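Local atomic coordinates of capsid protein (PDB entry 5YKU), a protein that forms the shell of a shrimp nodavirus, this part being the protruding domain that probably builds the dimeric spikes on the particle surface. Residues Ile61-Val66 and Ala96-Val101; Ile43-Met48 and Arg116-Ile121. All coordinates share one frame; numbering follows the deposited sequence.

Contact 1 (Ile61-Val66 and Ala96-Val101)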
loop_
_atom_site.group_PDB
_atom_site.type_symbol
_atom_site.label_atom_id
_atom_site.label_comp_id
_atom_site.label_asym_id
_atom_site.label_seq_id
_atom_site.Cartn_x
_atom_site.Cartn_y
_atom_site.Cartn_z
ATOM N N ILE A 61 0.131 6.104 -5.081
ATOM C CA ILE A 61 0.860 5.980 -3.809
ATOM C C ILE A 61 2.298 5.767 -4.059
ATOM O O ILE A 61 2.690 4.953 -4.898
ATOM C CB ILE A 61 0.294 4.840 -2.955
ATOM C CG1 ILE A 61 -1.245 5.109 -2.897
ATOM C CG2 ILE A 61 1.030 4.752 -1.616
ATOM C CD1 ILE A 61 -1.895 4.251 -1.946
ATOM N N THR A 62 3.139 6.481 -3.282
ATOM C CA THR A 62 4.560 6.241 -3.231
ATOM C C THR A 62 4.982 6.140 -1.760
ATOM O O THR A 62 4.197 6.540 -0.866
ATOM C CB THR A 62 5.329 7.363 -3.967
ATOM O OG1 THR A 62 5.021 8.618 -3.333
ATOM C CG2 THR A 62 5.051 7.397 -5.411
ATOM N N CYS A 63 6.181 5.666 -1.502
ATOM C CA CYS A 63 6.690 5.517 -0.121
ATOM C C CYS A 63 7.807 6.504 0.163
ATOM O O CYS A 63 8.664 6.719 -0.711
ATOM C CB CYS A 63 7.200 4.103 0.051
ATOM S SG CYS A 63 7.803 3.701 1.688
ATOM N N ASN A 64 7.746 7.114 1.318
ATOM C CA ASN A 64 8.711 8.166 1.709
ATOM C C ASN A 64 9.915 7.588 2.347
ATOM O O ASN A 64 10.853 8.357 2.569
ATOM C CB ASN A 64 8.042 9.086 2.738
ATOM C CG ASN A 64 6.902 9.870 2.249
ATOM O OD1 ASN A 64 6.342 9.699 1.249
ATOM N ND2 ASN A 64 6.506 10.788 3.109
ATOM N N GLU A 65 10.003 6.330 2.655
ATOM C CA GLU A 65 11.162 5.721 3.329
ATOM C C GLU A 65 12.430 5.839 2.461
ATOM O O GLU A 65 12.345 5.669 1.249
ATOM C CB GLU A 65 10.948 4.277 3.779
ATOM C CG GLU A 65 9.866 4.129 4.775
ATOM C CD GLU A 65 9.950 5.071 5.985
ATOM O OE1 GLU A 65 11.052 5.056 6.599
ATOM O OE2 GLU A 65 8.928 5.757 6.342
ATOM N N VAL A 66 13.575 6.070 3.052
ATOM C CA VAL A 66 14.787 6.050 2.321
ATOM C C VAL A 66 14.920 4.736 1.545
ATOM O O VAL A 66 14.658 3.690 2.079
ATOM C CB VAL A 66 15.963 6.298 3.269
ATOM C CG1 VAL A 66 17.277 6.087 2.600
ATOM C CG2 VAL A 66 15.922 7.740 3.817
ATOM N N ALA A 96 6.306 2.529 8.105
ATOM C CA ALA A 96 6.684 3.129 6.836
ATOM C C ALA A 96 5.647 4.152 6.471
ATOM O O ALA A 96 4.453 3.882 6.608
ATOM C CB ALA A 96 6.849 2.055 5.763
ATOM N N THR A 97 6.075 5.291 5.998
ATOM C CA THR A 97 5.195 6.360 5.624
ATOM C C THR A 97 5.030 6.388 4.131
ATOM O O THR A 97 5.985 6.304 3.367
ATOM C CB THR A 97 5.746 7.708 6.068
ATOM O OG1 THR A 97 5.874 7.721 7.509
ATOM C CG2 THR A 97 4.857 8.874 5.672
ATOM N N PHE A 98 3.818 6.517 3.676
ATOM C CA PHE A 98 3.391 6.634 2.262
ATOM C C PHE A 98 2.713 7.921 1.983
ATOM O O PHE A 98 2.021 8.455 2.849
ATOM C CB PHE A 98 2.429 5.465 1.906
ATOM C CG PHE A 98 3.104 4.125 2.051
ATOM C CD1 PHE A 98 3.199 3.503 3.315
ATOM C CD2 PHE A 98 3.615 3.464 0.980
ATOM C CE1 PHE A 98 3.888 2.304 3.454
ATOM C CE2 PHE A 98 4.289 2.262 1.138
ATOM C CZ PHE A 98 4.429 1.680 2.371
ATOM N N THR A 99 2.924 8.399 0.784
ATOM C CA THR A 99 2.242 9.597 0.274
ATOM C C THR A 99 1.200 9.205 -0.715
ATOM O O THR A 99 1.495 8.455 -1.689
ATOM C CB THR A 99 3.210 10.575 -0.371
ATOM O OG1 THR A 99 4.084 11.059 0.691
ATOM C CG2 THR A 99 2.501 11.802 -0.921
ATOM N N LEU A 100 -0.011 9.563 -0.515
ATOM C CA LEU A 100 -1.162 9.334 -1.310
ATOM C C LEU A 100 -1.592 10.570 -2.029
ATOM O O LEU A 100 -1.711 11.641 -1.441
ATOM C CB LEU A 100 -2.346 8.802 -0.516
ATOM C CG LEU A 100 -2.119 7.464 0.248
ATOM C CD1 LEU A 100 -1.528 7.759 1.638
ATOM C CD2 LEU A 100 -3.380 6.669 0.362
ATOM N N VAL A 101 -1.783 10.507 -3.330
ATOM C CA VAL A 101 -2.304 11.587 -4.156
ATOM C C VAL A 101 -3.608 11.110 -4.760
ATOM O O VAL A 101 -3.602 10.069 -5.489
ATOM C CB VAL A 101 -1.313 12.018 -5.204
ATOM C CG1 VAL A 101 -1.935 13.126 -6.101
ATOM C CG2 VAL A 101 0.046 12.433 -4.651
HETATM O O HOH W 1 2.637 9.737 -4.012
HETATM O O HOH W 2 7.712 6.358 8.947
#
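T62 and T99 face each other as a hydrogen-bonded antiparallel pair, flanked by the non-hydrogen-bonded pairs I61-L100 and C63-F98, where strands 57-63 and 96-104 run side by side in the all-beta protruding domain. T62 N donates to T99 O (3.0 Å) and T99 N returns a bond to T62 O (2.8 Å). Beyond the strand end, N64 N donates a further hydrogen bond to T97 O.

On the side of I61, C63, F98 and L100, the C63 sulfur lies over one face of the F98 ring, off-centre toward the rim and 4.2 Å from the centroid; SG is anti to the C63 backbone N (chi1 -178°) and accepts a long bond from E65 N (3.6 Å). F98 also meets W19 and F88 edge-to-face. CD1 of I61 lies against CD2 of L100.

On the side of T62 and T99 a water bridges T62 OG1 and T99 O. T99 OG1 donates in plane to a lone pair of N64 OD1 (2.7 Å). Past the strand end, a bend at chi2 (-51°) helps bring the E65 carboxylate beside T97, whose N-H meets OE2 on the anti side, 22° out of the carboxylate plane. A second water donates to both E65 OE2 (2.9 Å) and T97 OG1, the hydroxyl also hydrogen-bonded to D32 OD1.

Contact 2 (Ile43-Met48 and Arg116-Ile121)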
loop_
_atom_site.group_PDB
_atom_site.type_symbol
_atom_site.label_atom_id
_atom_site.label_comp_id
_atom_site.label_asym_id
_atom_site.label_seq_id
_atom_site.Cartn_x
_atom_site.Cartn_y
_atom_site.Cartn_z
ATOM N N ILE A 43 7.556 -6.133 0.234
ATOM C CA ILE A 43 6.868 -5.619 -0.980
ATOM C C ILE A 43 5.443 -5.341 -0.604
ATOM O O ILE A 43 4.810 -6.185 0.053
ATOM C CB ILE A 43 6.938 -6.707 -2.085
ATOM C CG1 ILE A 43 8.281 -6.943 -2.632
ATOM C CG2 ILE A 43 6.034 -6.291 -3.278
ATOM C CD1 ILE A 43 8.892 -5.797 -3.424
ATOM N N ILE A 44 4.893 -4.224 -0.987
ATOM C CA ILE A 44 3.433 -3.942 -0.857
ATOM C C ILE A 44 2.853 -3.861 -2.265
ATOM O O ILE A 44 3.447 -3.199 -3.169
ATOM C CB ILE A 44 3.227 -2.663 -0.016
ATOM C CG1 ILE A 44 1.751 -2.367 0.206
ATOM C CG2 ILE A 44 3.962 -1.438 -0.580
ATOM C CD1 ILE A 44 1.519 -1.303 1.205
ATOM N N VAL A 45 1.746 -4.514 -2.410
ATOM C CA VAL A 45 1.009 -4.548 -3.677
ATOM C C VAL A 45 -0.429 -4.162 -3.480
ATOM O O VAL A 45 -0.965 -4.320 -2.370
ATOM C CB VAL A 45 1.013 -5.958 -4.342
ATOM C CG1 VAL A 45 2.426 -6.341 -4.652
ATOM C CG2 VAL A 45 0.350 -7.015 -3.478
ATOM N N PRO A 46 -1.074 -3.577 -4.443
ATOM C CA PRO A 46 -2.505 -3.333 -4.390
ATOM C C PRO A 46 -3.281 -4.576 -4.548
ATOM O O PRO A 46 -2.834 -5.506 -5.224
ATOM C CB PRO A 46 -2.739 -2.359 -5.526
ATOM C CG PRO A 46 -1.681 -2.768 -6.567
ATOM C CD PRO A 46 -0.508 -3.216 -5.750
ATOM N N TYR A 47 -4.447 -4.627 -3.981
ATOM C CA TYR A 47 -5.474 -5.645 -4.341
ATOM C C TYR A 47 -6.785 -4.935 -4.391
ATOM O O TYR A 47 -6.895 -3.761 -3.989
ATOM C CB TYR A 47 -5.478 -6.877 -3.412
ATOM C CG TYR A 47 -6.153 -6.704 -2.071
ATOM C CD1 TYR A 47 -7.507 -7.069 -1.941
ATOM C CD2 TYR A 47 -5.527 -6.251 -0.940
ATOM C CE1 TYR A 47 -8.173 -6.958 -0.731
ATOM C CE2 TYR A 47 -6.155 -6.114 0.255
ATOM C CZ TYR A 47 -7.488 -6.455 0.319
ATOM O OH TYR A 47 -8.133 -6.305 1.573
HETATM N N MSE A 48 -7.814 -5.572 -4.864
HETATM C CA MSE A 48 -9.145 -4.995 -4.938
HETATM C C MSE A 48 -10.179 -6.029 -4.607
HETATM O O MSE A 48 -10.278 -7.113 -5.195
HETATM C CB MSE A 48 -9.379 -4.336 -6.289
HETATM C CG MSE A 48 -10.527 -3.386 -6.308
HETATM SE SE MSE A 48 -10.459 -2.183 -7.888
HETATM C CE MSE A 48 -8.938 -1.094 -7.372
ATOM N N ARG A 116 -1.861 -5.191 0.233
ATOM C CA ARG A 116 -1.337 -6.473 0.760
ATOM C C ARG A 116 0.150 -6.329 0.937
ATOM O O ARG A 116 0.834 -5.918 -0.013
ATOM C CB ARG A 116 -1.713 -7.594 -0.180
ATOM C CG ARG A 116 -1.191 -8.946 0.307
ATOM C CD ARG A 116 -1.537 -10.059 -0.709
ATOM N NE ARG A 116 -2.946 -10.125 -1.021
ATOM C CZ ARG A 116 -3.899 -10.573 -0.243
ATOM N NH1 ARG A 116 -3.647 -11.150 0.901
ATOM N NH2 ARG A 116 -5.149 -10.527 -0.724
ATOM N N ILE A 117 0.640 -6.704 2.073
ATOM C CA ILE A 117 2.096 -6.678 2.335
ATOM C C ILE A 117 2.636 -8.050 2.312
ATOM O O ILE A 117 2.033 -9.019 2.877
ATOM C CB ILE A 117 2.394 -5.981 3.664
ATOM C CG1 ILE A 117 2.070 -4.486 3.522
ATOM C CG2 ILE A 117 3.864 -6.196 4.071
ATOM C CD1 ILE A 117 2.197 -3.644 4.752
ATOM N N ILE A 118 3.697 -8.245 1.538
ATOM C CA ILE A 118 4.390 -9.511 1.371
ATOM C C ILE A 118 5.706 -9.445 2.098
ATOM O O ILE A 118 6.555 -8.515 1.852
ATOM C CB ILE A 118 4.620 -9.891 -0.056
ATOM C CG1 ILE A 118 3.246 -10.018 -0.726
ATOM C CG2 ILE A 118 5.394 -11.182 -0.195
ATOM C CD1 ILE A 118 3.344 -10.023 -2.205
ATOM N N ARG A 119 5.994 -10.416 2.993
ATOM C CA ARG A 119 7.212 -10.493 3.756
ATOM C C ARG A 119 7.879 -11.829 3.566
ATOM O O ARG A 119 7.241 -12.870 3.801
ATOM C CB ARG A 119 6.865 -10.367 5.268
ATOM C CG ARG A 119 8.055 -10.489 6.177
ATOM C CD ARG A 119 7.596 -10.568 7.630
ATOM N NE ARG A 119 8.631 -11.031 8.536
ATOM C CZ ARG A 119 8.425 -11.644 9.693
ATOM N NH1 ARG A 119 9.486 -12.040 10.332
ATOM N NH2 ARG A 119 7.156 -11.877 10.059
ATOM N N ALA A 120 9.106 -11.875 3.091
ATOM C CA ALA A 120 9.935 -13.120 3.100
ATOM C C ALA A 120 10.397 -13.367 4.557
ATOM O O ALA A 120 11.047 -12.513 5.157
ATOM C CB ALA A 120 11.144 -12.944 2.196
ATOM N N ILE A 121 10.006 -14.519 5.071
ATOM C CA ILE A 121 10.404 -14.951 6.410
ATOM C C ILE A 121 11.694 -15.794 6.278
ATOM O O ILE A 121 11.582 -16.956 5.868
ATOM C CB ILE A 121 9.269 -15.656 7.107
ATOM C CG1 ILE A 121 8.101 -14.645 7.251
ATOM C CG2 ILE A 121 9.763 -16.072 8.519
ATOM C CD1 ILE A 121 6.868 -15.221 7.888
#
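I43 and V45 pair with I118 and R116 through four backbone hydrogen bonds, two to each pair, in an antiparallel junction of strands 41-47 and 114-121. All four are nearly straight and of ordinary length; I118 N to I43 O, for one, measures 2.8 Å. Between them sits the non-hydrogen-bonded pair I44-I117, whose side chains meet on the side of the sheet opposite V45 and R116, CG1 of I44 at 3.9 Å from CG1 of I117.

R116 is the side chain to follow. Its CB packs against CG2 of V45 (3.9 Å) and lies near CD2 of Y47 (4.1 Å). With CG anti to the backbone N (chi1 180°) and CD anti in turn, the chain first runs out extended; then the bend at chi3 (-55°) swings NE and the guanidinium back toward Y47. There CZ stands 5.0 Å from the centroid of the Y47 ring, close to its normal, in a cation-pi contact. NH2 does the touching, above one ring face and offset toward the rim, with CG of Y47 at 4.2 Å. The two planes are turned 41° apart, so this is a tilted approach and not a flat stack. NH1 hydrogen-bonds to O of A13, which helps fix the rotation of the group.

The pair of strands lies within the sheet between strand 10-18, beyond R116-I121, and strand 81-89, beyond I43-Y47: I117 bonds through its backbone to T15, I44 to I86, and the I44 side chain also packs on F88 and W19.

Contact 1 and contact 2 join different strand pairs of the same antiparallel sheet, and they lie about 15 Å apart, centre to centre, on opposite sides of the middle of the chain. Along the sequence, strand 41-47 comes first, then 57-63, 96-104 and 114-121, so the strands of contact 1 fall between those of contact 2. Across the sheet, strands 81-89 and 69-75 separate the two pairs. They nevertheless meet in the interior, where F98 CE2 packs 4.1 Å from I44 CG2, while W19 and F88 touch side chains of both. Strands well apart in the sheet order thus pack into a shared hydrophobic core, consistent with a sheet that curls on itself in this compact domain.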